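TRAP-type C4-dicarboxylate:H+ symport system substrate-binding component DctP (Shewanella oneidensis, PDB 4MX6) probably serves as the periplasmic substrate-binding component of a TRAP transporter, capturing succinate and related C4-dicarboxylates for uptake into the cell. Local coordinates at residues 147-152 against 253-258; 165-170 against 176-181; 222-227 against 290-295. One frame throughout, in Å; residues are numbered along the deposited sequence.

In the fold
All three contacts are apolar where side chains meet, without a direct hydrogen bond between segments. Contact 1, at the surface, sets strand 148-158 against the short helix 252-257, a leucine methyl lying over an indole face and a water joining Gly147, just ahead of the strand, to the helix backbone. Contacts 2 and 3, partly buried, lie across the chain's centre from it. Contact 2 brings a loop leucine to a phenylalanine edge on strand 177-180; contact 3 pairs two helices through a CH-pi contact over a tyrosine face. Each carries a succinate-binding residue, Arg179 or Asn223, outside the packing. Helix 260-295 supplies contact 3 and, nearer its start, touches Leu151 and Trp255 of contact 1.

Contact 1: residues 147-152 against 253-258; sequences GIVGLG and AFWKSL
Trp255 meets Val149 and Leu151 where the short helix 252-257 folds back against strand 148-158, the antiparallel partner of strand 243-251 that runs almost directly into this helix. Leu151 and Gly152 together face Val248 in a classic beta bulge. At the start of the helix, the small Ala253 suits an exposed first turn. Its backbone N donates to a water 3.1 Å away, and the same water donates to Gly147 O, bridging the two backbones. Gly147 adopts a positive phi of 94°, where a side chain would collide with the preceding carbonyl oxygen. Phe254 is buried on another side of the helix, against Asn93 and Gln96. Trp255 carries the contact itself. A chi1 of -157°, which sets CG roughly opposite the backbone N, lays the indole against the strand. The CD2 methyl of Leu151 sits over one face of the indole, toward its rim, 3.9 Å from Trp255 CZ2. The side chain of Val149 crosses that of Trp255 at about a right angle, and its CG1 comes obliquely to the ring, 4.2 Å from Trp255 CD1. Val149 and Leu151, two residues apart, fall on this side of the strand, while Ile148 points away. Arg263 makes a cation-pi contact with the indole. With an alanine here, Leu151 CD2 and Val149 CG1 would probably lose their shared flat partner, a gap would open between strand and helix, and Arg263 would be left without its ring. Lys256, on the exposed side, brings its ammonium group, NZ, back to Asp252 OD2 in a salt bridge. Ahead of Leu258, which packs on Arg263, Ser257 grips Phe254 O twice, through N at 2.9 Å and through OG at 2.7 Å, the hydroxyl approaching at a C=O...OG angle of 124°.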
ATOM      1  N   GLY A 147     -14.672   2.786 -14.622  1.00 12.62           N
ATOM      2  CA  GLY A 147     -15.423   3.598 -13.687  1.00 11.83           C
ATOM      3  C   GLY A 147     -14.650   4.075 -12.471  1.00 11.02           C
ATOM      4  O   GLY A 147     -15.250   4.659 -11.570  1.00 11.62           O
ATOM      5  N   ILE A 148     -13.341   3.830 -12.433  1.00 10.83           N
ATOM      6  CA  ILE A 148     -12.513   4.223 -11.291  1.00 10.45           C
ATOM      7  C   ILE A 148     -11.630   5.402 -11.668  1.00 10.10           C
ATOM      8  O   ILE A 148     -10.879   5.321 -12.645  1.00 11.76           O
ATOM      9  CB  ILE A 148     -11.645   3.059 -10.805  1.00 10.44           C
ATOM     10  CG1 ILE A 148     -12.528   1.901 -10.320  1.00 11.01           C
ATOM     11  CG2 ILE A 148     -10.701   3.516  -9.693  1.00 10.40           C
ATOM     12  CD1 ILE A 148     -11.751   0.646  -9.971  1.00 12.55           C
ATOM     13  N   VAL A 149     -11.735   6.482 -10.897  1.00  8.87           N
ATOM     14  CA  VAL A 149     -10.991   7.711 -11.132  1.00  8.96           C
ATOM     15  C   VAL A 149      -9.832   7.790 -10.150  1.00  7.71           C
ATOM     16  O   VAL A 149     -10.034   7.755  -8.939  1.00  8.31           O
ATOM     17  CB  VAL A 149     -11.895   8.957 -10.932  1.00 10.48           C
ATOM     18  CG1 VAL A 149     -11.092  10.249 -11.098  1.00 11.15           C
ATOM     19  CG2 VAL A 149     -13.071   8.937 -11.892  1.00 12.83           C
ATOM     20  N   GLY A 150      -8.617   7.864 -10.674  1.00  8.06           N
ATOM     21  CA  GLY A 150      -7.435   8.011  -9.839  1.00  8.31           C
ATOM     22  C   GLY A 150      -7.160   9.458  -9.514  1.00  7.57           C
ATOM     23  O   GLY A 150      -6.945  10.275 -10.409  1.00  9.71           O
ATOM     24  N   LEU A 151      -7.133   9.770  -8.225  1.00  7.11           N
ATOM     25  CA  LEU A 151      -7.015  11.151  -7.775  1.00  8.58           C
ATOM     26  C   LEU A 151      -5.633  11.527  -7.261  1.00  8.22           C
ATOM     27  O   LEU A 151      -5.279  12.696  -7.279  1.00 10.46           O
ATOM     28  CB  LEU A 151      -8.083  11.434  -6.713  1.00 11.15           C
ATOM     29  CG  LEU A 151      -9.508  11.355  -7.259  1.00 14.84           C
ATOM     30  CD1 LEU A 151     -10.511  11.541  -6.143  1.00 16.67           C
ATOM     31  CD2 LEU A 151      -9.710  12.407  -8.344  1.00 16.11           C
ATOM     32  N   GLY A 152      -4.844  10.558  -6.824  1.00  7.04           N
ATOM     33  CA  GLY A 152      -3.500  10.835  -6.369  1.00  7.12           C
ATOM     34  C   GLY A 152      -2.866   9.588  -5.781  1.00  6.26           C
ATOM     35  O   GLY A 152      -3.534   8.576  -5.576  1.00  7.54           O
ATOM     36  N   ALA A 253     -18.956   7.879 -11.459  1.00 12.80           N
ATOM     37  CA  ALA A 253     -20.338   8.295 -11.272  1.00 13.88           C
ATOM     38  C   ALA A 253     -20.448   9.325 -10.147  1.00 13.15           C
ATOM     39  O   ALA A 253     -21.122  10.345 -10.300  1.00 14.50           O
ATOM     40  CB  ALA A 253     -21.224   7.088 -10.998  1.00 15.59           C
ATOM     41  N   PHE A 254     -19.793   9.081  -9.016  1.00 12.29           N
ATOM     42  CA  PHE A 254     -19.842  10.051  -7.929  1.00 11.73           C
ATOM     43  C   PHE A 254     -19.137  11.350  -8.312  1.00 10.94           C
ATOM     44  O   PHE A 254     -19.660  12.448  -8.105  1.00 11.81           O
ATOM     45  CB  PHE A 254     -19.229   9.506  -6.642  1.00 12.11           C
ATOM     46  CG  PHE A 254     -19.094  10.551  -5.586  1.00 12.74           C
ATOM     47  CD1 PHE A 254     -20.221  11.074  -4.965  1.00 13.82           C
ATOM     48  CD2 PHE A 254     -17.851  11.054  -5.237  1.00 13.31           C
ATOM     49  CE1 PHE A 254     -20.099  12.062  -4.006  1.00 14.80           C
ATOM     50  CE2 PHE A 254     -17.737  12.044  -4.281  1.00 14.27           C
ATOM     51  CZ  PHE A 254     -18.865  12.548  -3.672  1.00 14.48           C
ATOM     52  N   TRP A 255     -17.959  11.230  -8.900  1.00 10.58           N
ATOM     53  CA  TRP A 255     -17.167  12.413  -9.205  1.00 10.41           C
ATOM     54  C   TRP A 255     -17.923  13.326 -10.184  1.00 11.19           C
ATOM     55  O   TRP A 255     -17.960  14.539  -9.997  1.00 11.76           O
ATOM     56  CB  TRP A 255     -15.815  11.970  -9.758  1.00 10.04           C
ATOM     57  CG  TRP A 255     -14.681  12.960  -9.644  1.00 10.38           C
ATOM     58  CD1 TRP A 255     -13.867  13.368 -10.661  1.00 10.86           C
ATOM     59  CD2 TRP A 255     -14.191  13.614  -8.457  1.00 10.30           C
ATOM     60  NE1 TRP A 255     -12.919  14.234 -10.191  1.00 11.35           N
ATOM     61  CE2 TRP A 255     -13.093  14.405  -8.844  1.00 10.67           C
ATOM     62  CE3 TRP A 255     -14.573  13.611  -7.115  1.00 10.72           C
ATOM     63  CZ2 TRP A 255     -12.376  15.187  -7.946  1.00 11.30           C
ATOM     64  CZ3 TRP A 255     -13.854  14.399  -6.223  1.00 11.33           C
ATOM     65  CH2 TRP A 255     -12.780  15.177  -6.643  1.00 11.51           C
ATOM     66  N   LYS A 256     -18.548  12.730 -11.192  1.00 12.54           N
ATOM     67  CA  LYS A 256     -19.348  13.489 -12.154  1.00 15.43           C
ATOM     68  C   LYS A 256     -20.626  14.064 -11.543  1.00 15.06           C
ATOM     69  O   LYS A 256     -21.165  15.043 -12.058  1.00 17.52           O
ATOM     70  CB  LYS A 256     -19.694  12.616 -13.362  1.00 17.82           C
ATOM     71  CG  LYS A 256     -18.518  12.419 -14.299  1.00 20.96           C
ATOM     72  CD  LYS A 256     -18.843  11.506 -15.471  1.00 23.33           C
ATOM     73  CE  LYS A 256     -17.652  11.396 -16.417  1.00 25.02           C
ATOM     74  NZ  LYS A 256     -17.832  10.337 -17.448  1.00 26.42           N
ATOM     75  N   SER A 257     -21.111  13.477 -10.450  1.00 15.12           N
ATOM     76  CA  SER A 257     -22.363  13.924  -9.826  1.00 15.58           C
ATOM     77  C   SER A 257     -22.184  15.215  -9.032  1.00 15.48           C
ATOM     78  O   SER A 257     -23.169  15.855  -8.652  1.00 17.69           O
ATOM     79  CB  SER A 257     -22.934  12.833  -8.914  1.00 16.55           C
ATOM     80  OG  SER A 257     -22.287  12.782  -7.654  1.00 16.97           O
ATOM     81  N   LEU A 258     -20.940  15.594  -8.767  1.00 14.05           N
ATOM     82  CA  LEU A 258     -20.676  16.827  -8.032  1.00 13.11           C
ATOM     83  C   LEU A 258     -20.765  18.050  -8.938  1.00 13.08           C
ATOM     84  O   LEU A 258     -20.351  17.998 -10.097  1.00 14.25           O
ATOM     85  CB  LEU A 258     -19.276  16.791  -7.429  1.00 13.01           C
ATOM     86  CG  LEU A 258     -19.034  15.735  -6.355  1.00 13.58           C
ATOM     87  CD1 LEU A 258     -17.551  15.601  -6.062  1.00 14.24           C
ATOM     88  CD2 LEU A 258     -19.786  16.091  -5.091  1.00 14.85           C
TER
HETATM   89  O   HOH W   1     -18.383   4.889 -11.826  1.00 14.69           O

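Contact 2: residues 165-170 against 176-181; sequences TPLKQP and LKFRVM
Leu167 reaches from the loop after strand 160-163 to two side chains of the 176-181 segment: Leu176, just before strand 177-180, and Phe178 within it. The aliphatic contacts come first. Leu167 CD2 lies 4.3 Å from Leu176 CD1, and Leu176 CD1 is also met by Thr165 CG2 at 4.2 Å. That CG2 lies between the backbone N and the carbonyl carbon of Thr165, with OG1 anti to the N (chi1 -165°). A branched residue suits the spot, since its methyl can face leucine while OG1 turns elsewhere. The aromatic contact is made at an edge: Leu167 and Phe178 approach from opposite directions, and Leu167 CD1, extended anti to its CA, ends in the plane of the ring, 3.9 Å from Phe178 CZ. The Phe178 ring also stacks with Phe190 of helix 184-191. Polar anchoring comes from elsewhere, with Leu167 N donating to Thr237 OG1. Next to Phe178, Arg179 binds succinate through NH2, and its NE is held by Lys200 O. The contact thus joins the loop, flanked by strand 299-301 and helix 305-326, to strand 177-180, which pairs in parallel with strand 196-199 and is backed by helix 184-191.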
ATOM      1  N   THR A 165      12.064 -16.381  12.185  1.00 11.31           N
ATOM      2  CA  THR A 165      13.460 -16.696  11.922  1.00 13.04           C
ATOM      3  C   THR A 165      14.041 -15.535  11.104  1.00 12.36           C
ATOM      4  O   THR A 165      13.301 -14.843  10.407  1.00 11.47           O
ATOM      5  CB  THR A 165      13.567 -18.021  11.145  1.00 16.34           C
ATOM      6  OG1 THR A 165      14.915 -18.511  11.189  1.00 18.58           O
ATOM      7  CG2 THR A 165      13.116 -17.846   9.704  1.00 16.63           C
ATOM      8  N   PRO A 166      15.362 -15.290  11.210  1.00 12.54           N
ATOM      9  CA  PRO A 166      15.973 -14.268  10.353  1.00 12.13           C
ATOM     10  C   PRO A 166      15.868 -14.638   8.886  1.00 11.58           C
ATOM     11  O   PRO A 166      15.966 -15.815   8.533  1.00 13.79           O
ATOM     12  CB  PRO A 166      17.444 -14.269  10.780  1.00 13.77           C
ATOM     13  CG  PRO A 166      17.464 -14.868  12.125  1.00 15.15           C
ATOM     14  CD  PRO A 166      16.318 -15.839  12.187  1.00 13.64           C
ATOM     15  N   LEU A 167      15.707 -13.639   8.034  1.00 10.93           N
ATOM     16  CA  LEU A 167      15.626 -13.870   6.592  1.00 10.86           C
ATOM     17  C   LEU A 167      16.826 -13.226   5.879  1.00 11.00           C
ATOM     18  O   LEU A 167      16.702 -12.410   4.953  1.00 10.90           O
ATOM     19  CB  LEU A 167      14.270 -13.406   6.046  1.00 10.24           C
ATOM     20  CG  LEU A 167      13.099 -14.216   6.641  1.00 11.19           C
ATOM     21  CD1 LEU A 167      11.779 -13.515   6.393  1.00 11.51           C
ATOM     22  CD2 LEU A 167      13.066 -15.630   6.090  1.00 12.25           C
ATOM     23  N   LYS A 168      18.002 -13.652   6.327  1.00 11.91           N
ATOM     24  CA  LYS A 168      19.266 -13.113   5.858  1.00 13.26           C
ATOM     25  C   LYS A 168      19.519 -13.400   4.391  1.00 12.47           C
ATOM     26  O   LYS A 168      20.088 -12.578   3.675  1.00 13.16           O
ATOM     27  CB  LYS A 168      20.405 -13.726   6.671  1.00 16.35           C
ATOM     28  CG  LYS A 168      20.567 -13.122   8.045  1.00 21.27           C
ATOM     29  CD  LYS A 168      21.170 -11.737   7.906  1.00 25.78           C
ATOM     30  CE  LYS A 168      21.967 -11.334   9.122  1.00 28.79           C
ATOM     31  NZ  LYS A 168      22.837 -10.172   8.791  1.00 30.50           N
ATOM     32  N   GLN A 169      19.102 -14.579   3.953  1.00 12.01           N
ATOM     33  CA  GLN A 169      19.300 -15.001   2.574  1.00 12.36           C
ATOM     34  C   GLN A 169      18.031 -15.634   2.064  1.00 11.49           C
ATOM     35  O   GLN A 169      17.215 -16.125   2.851  1.00 11.36           O
ATOM     36  CB  GLN A 169      20.441 -16.008   2.475  1.00 14.37           C
ATOM     37  CG  GLN A 169      21.779 -15.458   2.918  1.00 16.98           C
ATOM     38  CD  GLN A 169      22.849 -16.519   2.989  1.00 19.06           C
ATOM     39  OE1 GLN A 169      22.917 -17.278   3.952  1.00 21.14           O
ATOM     40  NE2 GLN A 169      23.697 -16.577   1.970  1.00 19.06           N
ATOM     41  N   PRO A 170      17.858 -15.631   0.737  1.00 11.20           N
ATOM     42  CA  PRO A 170      16.652 -16.221   0.152  1.00 12.20           C
ATOM     43  C   PRO A 170      16.382 -17.637   0.640  1.00 12.41           C
ATOM     44  O   PRO A 170      15.217 -17.993   0.809  1.00 12.07           O
ATOM     45  CB  PRO A 170      16.960 -16.212  -1.349  1.00 14.07           C
ATOM     46  CG  PRO A 170      17.873 -15.082  -1.519  1.00 13.89           C
ATOM     47  CD  PRO A 170      18.692 -14.972  -0.280  1.00 11.85           C
ATOM     48  N   LEU A 176       8.342 -21.595   3.935  1.00 12.05           N
ATOM     49  CA  LEU A 176       7.565 -20.812   4.888  1.00 11.50           C
ATOM     50  C   LEU A 176       6.319 -20.246   4.216  1.00 10.64           C
ATOM     51  O   LEU A 176       6.354 -19.876   3.036  1.00 11.02           O
ATOM     52  CB  LEU A 176       8.390 -19.661   5.466  1.00 12.39           C
ATOM     53  CG  LEU A 176       9.616 -20.015   6.298  1.00 14.96           C
ATOM     54  CD1 LEU A 176      10.238 -18.731   6.837  1.00 15.25           C
ATOM     55  CD2 LEU A 176       9.308 -21.010   7.419  1.00 16.71           C
ATOM     56  N   LYS A 177       5.232 -20.170   4.977  1.00 10.27           N
ATOM     57  CA  LYS A 177       3.980 -19.602   4.488  1.00  9.83           C
ATOM     58  C   LYS A 177       3.954 -18.108   4.791  1.00  8.98           C
ATOM     59  O   LYS A 177       4.078 -17.714   5.955  1.00  9.66           O
ATOM     60  CB  LYS A 177       2.790 -20.286   5.174  1.00 11.13           C
ATOM     61  CG  LYS A 177       2.465 -21.665   4.623  1.00 13.19           C
ATOM     62  CD  LYS A 177       1.323 -22.354   5.370  1.00 14.80           C
ATOM     63  CE  LYS A 177       1.746 -22.846   6.727  1.00 16.55           C
ATOM     64  NZ  LYS A 177       0.906 -24.010   7.117  1.00 17.89           N
ATOM     65  N   PHE A 178       3.792 -17.285   3.754  1.00  8.22           N
ATOM     66  CA  PHE A 178       3.675 -15.839   3.911  1.00  8.26           C
ATOM     67  C   PHE A 178       2.313 -15.375   3.427  1.00  7.92           C
ATOM     68  O   PHE A 178       1.907 -15.687   2.313  1.00  8.74           O
ATOM     69  CB  PHE A 178       4.744 -15.101   3.093  1.00  8.57           C
ATOM     70  CG  PHE A 178       6.133 -15.187   3.673  1.00  8.61           C
ATOM     71  CD1 PHE A 178       6.942 -16.281   3.416  1.00  9.71           C
ATOM     72  CD2 PHE A 178       6.642 -14.158   4.452  1.00  9.72           C
ATOM     73  CE1 PHE A 178       8.218 -16.354   3.929  1.00 11.32           C
ATOM     74  CE2 PHE A 178       7.928 -14.234   4.970  1.00 10.90           C
ATOM     75  CZ  PHE A 178       8.709 -15.331   4.702  1.00 11.46           C
ATOM     76  N   ARG A 179       1.620 -14.592   4.242  1.00  7.44           N
ATOM     77  CA  ARG A 179       0.472 -13.859   3.725  1.00  7.27           C
ATOM     78  C   ARG A 179       0.964 -12.814   2.737  1.00  6.80           C
ATOM     79  O   ARG A 179       2.005 -12.191   2.945  1.00  7.41           O
ATOM     80  CB  ARG A 179      -0.293 -13.177   4.848  1.00  7.31           C
ATOM     81  CG  ARG A 179      -1.481 -12.329   4.377  1.00  6.90           C
ATOM     82  CD  ARG A 179      -1.123 -10.855   4.206  1.00  7.03           C
ATOM     83  NE  ARG A 179      -2.265 -10.082   3.710  1.00  6.86           N
ATOM     84  CZ  ARG A 179      -2.283  -8.758   3.610  1.00  6.35           C
ATOM     85  NH1 ARG A 179      -3.340  -8.157   3.086  1.00  7.07           N
ATOM     86  NH2 ARG A 179      -1.254  -8.035   4.009  1.00  6.86           N
ATOM     87  N   VAL A 180       0.183 -12.614   1.682  1.00  7.22           N
ATOM     88  CA  VAL A 180       0.366 -11.498   0.759  1.00  6.89           C
ATOM     89  C   VAL A 180      -0.969 -10.780   0.564  1.00  6.89           C
ATOM     90  O   VAL A 180      -2.050 -11.369   0.675  1.00  7.13           O
ATOM     91  CB  VAL A 180       0.931 -11.931  -0.622  1.00  8.11           C
ATOM     92  CG1 VAL A 180       2.382 -12.361  -0.486  1.00  9.30           C
ATOM     93  CG2 VAL A 180       0.068 -13.007  -1.263  1.00  8.96           C
ATOM     94  N   MET A 181      -0.865  -9.493   0.240  1.00  6.62           N
ATOM     95  CA  MET A 181      -1.968  -8.783  -0.388  1.00  7.14           C
ATOM     96  C   MET A 181      -2.375  -9.547  -1.648  1.00  7.47           C
ATOM     97  O   MET A 181      -1.587 -10.315  -2.202  1.00  7.51           O
ATOM     98  CB  MET A 181      -1.539  -7.356  -0.738  1.00  6.75           C
ATOM     99  CG  MET A 181      -1.209  -6.510   0.488  1.00  6.72           C
ATOM    100  SD  MET A 181      -0.714  -4.813   0.130  1.00  6.82           S
ATOM    101  CE  MET A 181       0.997  -5.019  -0.370  1.00  7.04           C
TER

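Contact 3: residues 222-227 against 290-295; sequences SNTYSQ and QLILDS
Tyr225 and Leu291 pack a ring against an aliphatic side chain where the short helix 221-226 crosses helix 260-295, their local axes 9.9 Å apart at 43°. Tyr225 holds CG anti to its backbone N (chi1 176°), which carries the ring alongside the other helix. Over one face of it comes Leu291, whose extended chain ends with CD1 anti to CA. This methyl makes a CH-pi contact 4.1 Å from the centroid of the Tyr225 ring, 27° off the normal, and Leu291 CB adds a touch at Tyr225 CE1, 3.7 Å away. Ile292 uses its longer branch instead. Its CG1 meets the edge of the same ring, so Leu291 and Ile292 fix the tyrosine from two directions. Beyond CG1 the branch stays extended, and Ile292 CD1 slots between the two residues of the facing helix, 3.9 Å from Tyr225 CB and 3.8 Å from Thr224 CG2. Threonine suits this buried place because its two branches divide the work: CG2 faces the isoleucine, while OG1, beside the backbone N, bonds to Thr220 O one turn earlier. At the exposed side, Gln290 NE2 donates to Asp294 OD1 at 3.0 Å, linking successive turns. Asn223, adjacent to Thr224, holds succinate through ND2, and that amide also reaches Asn219 OD1. The short helix therefore lies between the ligand site, with Asn156 of strand 148-158 nearby, and the last turns of helix 260-295, whose Asp288 touches Ser222 and Tyr225.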
ATOM      1  N   SER A 222       5.029   1.161   9.874  1.00  5.98           N
ATOM      2  CA  SER A 222       3.794   1.736  10.401  1.00  5.80           C
ATOM      3  C   SER A 222       2.713   0.685  10.583  1.00  5.66           C
ATOM      4  O   SER A 222       2.052   0.666  11.619  1.00  6.38           O
ATOM      5  CB  SER A 222       3.277   2.842   9.487  1.00  6.35           C
ATOM      6  OG  SER A 222       1.915   3.142   9.766  1.00  7.80           O
ATOM      7  N   ASN A 223       2.503  -0.181   9.602  1.00  5.65           N
ATOM      8  CA  ASN A 223       1.519  -1.251   9.770  1.00  6.30           C
ATOM      9  C   ASN A 223       1.971  -2.299  10.800  1.00  5.94           C
ATOM     10  O   ASN A 223       1.165  -2.807  11.590  1.00  6.89           O
ATOM     11  CB  ASN A 223       1.185  -1.915   8.438  1.00  6.02           C
ATOM     12  CG  ASN A 223       0.122  -1.159   7.663  1.00  5.52           C
ATOM     13  OD1 ASN A 223      -0.717  -0.440   8.243  1.00  6.21           O
ATOM     14  ND2 ASN A 223       0.124  -1.339   6.358  1.00  4.98           N
ATOM     15  N   THR A 224       3.262  -2.614  10.798  1.00  6.00           N
ATOM     16  CA  THR A 224       3.805  -3.619  11.699  1.00  6.82           C
ATOM     17  C   THR A 224       3.587  -3.179  13.147  1.00  6.98           C
ATOM     18  O   THR A 224       3.217  -3.996  14.003  1.00  7.43           O
ATOM     19  CB  THR A 224       5.295  -3.850  11.396  1.00  7.75           C
ATOM     20  OG1 THR A 224       5.444  -4.311  10.055  1.00  9.19           O
ATOM     21  CG2 THR A 224       5.914  -4.878  12.323  1.00  8.76           C
ATOM     22  N   TYR A 225       3.830  -1.898  13.424  1.00  6.73           N
ATOM     23  CA  TYR A 225       3.624  -1.347  14.760  1.00  6.91           C
ATOM     24  C   TYR A 225       2.152  -1.220  15.129  1.00  7.14           C
ATOM     25  O   TYR A 225       1.710  -1.729  16.160  1.00  8.20           O
ATOM     26  CB  TYR A 225       4.316   0.015  14.906  1.00  7.10           C
ATOM     27  CG  TYR A 225       4.035   0.630  16.252  1.00  7.74           C
ATOM     28  CD1 TYR A 225       4.576   0.085  17.403  1.00  8.96           C
ATOM     29  CD2 TYR A 225       3.180   1.712  16.389  1.00  8.68           C
ATOM     30  CE1 TYR A 225       4.302   0.614  18.651  1.00  9.98           C
ATOM     31  CE2 TYR A 225       2.892   2.254  17.628  1.00 10.25           C
ATOM     32  CZ  TYR A 225       3.458   1.701  18.761  1.00 10.87           C
ATOM     33  OH  TYR A 225       3.174   2.238  20.008  1.00 12.73           O
ATOM     34  N   SER A 226       1.382  -0.574  14.259  1.00  6.56           N
ATOM     35  CA  SER A 226       0.001  -0.253  14.603  1.00  7.18           C
ATOM     36  C   SER A 226      -0.893  -1.497  14.697  1.00  7.41           C
ATOM     37  O   SER A 226      -1.855  -1.492  15.449  1.00  9.45           O
ATOM     38  CB  SER A 226      -0.604   0.785  13.652  1.00  7.34           C
ATOM     39  OG  SER A 226      -0.606   0.335  12.314  1.00  6.71           O
ATOM     40  N   GLN A 227      -0.564  -2.561  13.963  1.00  7.52           N
ATOM     41  CA  GLN A 227      -1.330  -3.809  14.040  1.00  8.17           C
ATOM     42  C   GLN A 227      -0.702  -4.845  14.972  1.00  8.44           C
ATOM     43  O   GLN A 227      -1.227  -5.948  15.111  1.00  9.13           O
ATOM     44  CB  GLN A 227      -1.513  -4.419  12.641  1.00 10.20           C
ATOM     45  CG  GLN A 227      -2.345  -3.554  11.689  1.00 12.08           C
ATOM     46  CD  GLN A 227      -3.762  -3.214  12.179  1.00 13.62           C
ATOM     47  OE1 GLN A 227      -4.354  -3.900  13.021  1.00 15.78           O
ATOM     48  NE2 GLN A 227      -4.310  -2.157  11.641  1.00 13.45           N
ATOM     49  N   GLN A 290      11.461   2.701  15.618  1.00  9.65           N
ATOM     50  CA  GLN A 290      12.035   2.892  16.951  1.00 10.85           C
ATOM     51  C   GLN A 290      11.141   2.340  18.064  1.00 10.18           C
ATOM     52  O   GLN A 290      11.647   1.735  19.004  1.00 11.00           O
ATOM     53  CB  GLN A 290      12.354   4.364  17.202  1.00 13.23           C
ATOM     54  CG  GLN A 290      13.175   4.594  18.462  1.00 16.42           C
ATOM     55  CD  GLN A 290      14.511   3.869  18.417  1.00 18.68           C
ATOM     56  OE1 GLN A 290      15.270   4.000  17.458  1.00 19.95           O
ATOM     57  NE2 GLN A 290      14.794   3.093  19.449  1.00 20.00           N
ATOM     58  N   LEU A 291       9.829   2.533  17.965  1.00  9.64           N
ATOM     59  CA  LEU A 291       8.938   1.993  18.990  1.00  9.72           C
ATOM     60  C   LEU A 291       8.984   0.467  19.030  1.00  9.83           C
ATOM     61  O   LEU A 291       8.935  -0.131  20.104  1.00 11.03           O
ATOM     62  CB  LEU A 291       7.508   2.474  18.773  1.00  9.77           C
ATOM     63  CG  LEU A 291       7.298   3.971  19.047  1.00 11.23           C
ATOM     64  CD1 LEU A 291       5.914   4.408  18.621  1.00 12.02           C
ATOM     65  CD2 LEU A 291       7.518   4.333  20.515  1.00 13.33           C
ATOM     66  N   ILE A 292       9.090  -0.165  17.863  1.00  9.58           N
ATOM     67  CA  ILE A 292       9.229  -1.619  17.817  1.00  9.64           C
ATOM     68  C   ILE A 292      10.534  -2.056  18.485  1.00 11.03           C
ATOM     69  O   ILE A 292      10.556  -2.981  19.301  1.00 12.01           O
ATOM     70  CB  ILE A 292       9.133  -2.136  16.377  1.00  9.57           C
ATOM     71  CG1 ILE A 292       7.697  -1.972  15.876  1.00  9.68           C
ATOM     72  CG2 ILE A 292       9.564  -3.604  16.299  1.00 10.05           C
ATOM     73  CD1 ILE A 292       7.554  -2.145  14.383  1.00 11.17           C
ATOM     74  N   LEU A 293      11.624  -1.376  18.166  1.00 12.05           N
ATOM     75  CA  LEU A 293      12.896  -1.681  18.809  1.00 14.21           C
ATOM     76  C   LEU A 293      12.800  -1.491  20.330  1.00 15.26           C
ATOM     77  O   LEU A 293      13.280  -2.337  21.101  1.00 16.12           O
ATOM     78  CB  LEU A 293      14.011  -0.823  18.210  1.00 15.50           C
ATOM     79  CG  LEU A 293      14.297  -1.063  16.725  1.00 18.03           C
ATOM     80  CD1 LEU A 293      15.482  -0.221  16.281  1.00 18.89           C
ATOM     81  CD2 LEU A 293      14.518  -2.539  16.390  1.00 20.22           C
ATOM     82  N   ASP A 294      12.177  -0.391  20.760  1.00 16.01           N
ATOM     83  CA  ASP A 294      12.043  -0.096  22.191  1.00 17.30           C
ATOM     84  C   ASP A 294      11.359  -1.240  22.942  1.00 17.90           C
ATOM     85  O   ASP A 294      11.640  -1.478  24.116  1.00 18.92           O
ATOM     86  CB  ASP A 294      11.211   1.175  22.424  1.00 18.98           C
ATOM     87  CG  ASP A 294      11.926   2.450  22.022  1.00 21.00           C
ATOM     88  OD1 ASP A 294      13.158   2.431  21.817  1.00 21.08           O
ATOM     89  OD2 ASP A 294      11.233   3.488  21.915  1.00 22.06           O
ATOM     90  N   SER A 295      10.431  -1.926  22.281  1.00 16.94           N
ATOM     91  CA  SER A 295       9.643  -2.971  22.938  1.00 16.35           C
ATOM     92  C   SER A 295      10.478  -4.185  23.318  1.00 16.38           C
ATOM     93  O   SER A 295      10.122  -4.921  24.239  1.00 17.55           O
ATOM     94  CB  SER A 295       8.503  -3.430  22.030  1.00 15.60           C
ATOM     95  OG  SER A 295       8.971  -4.308  21.015  1.00 14.40           O
TER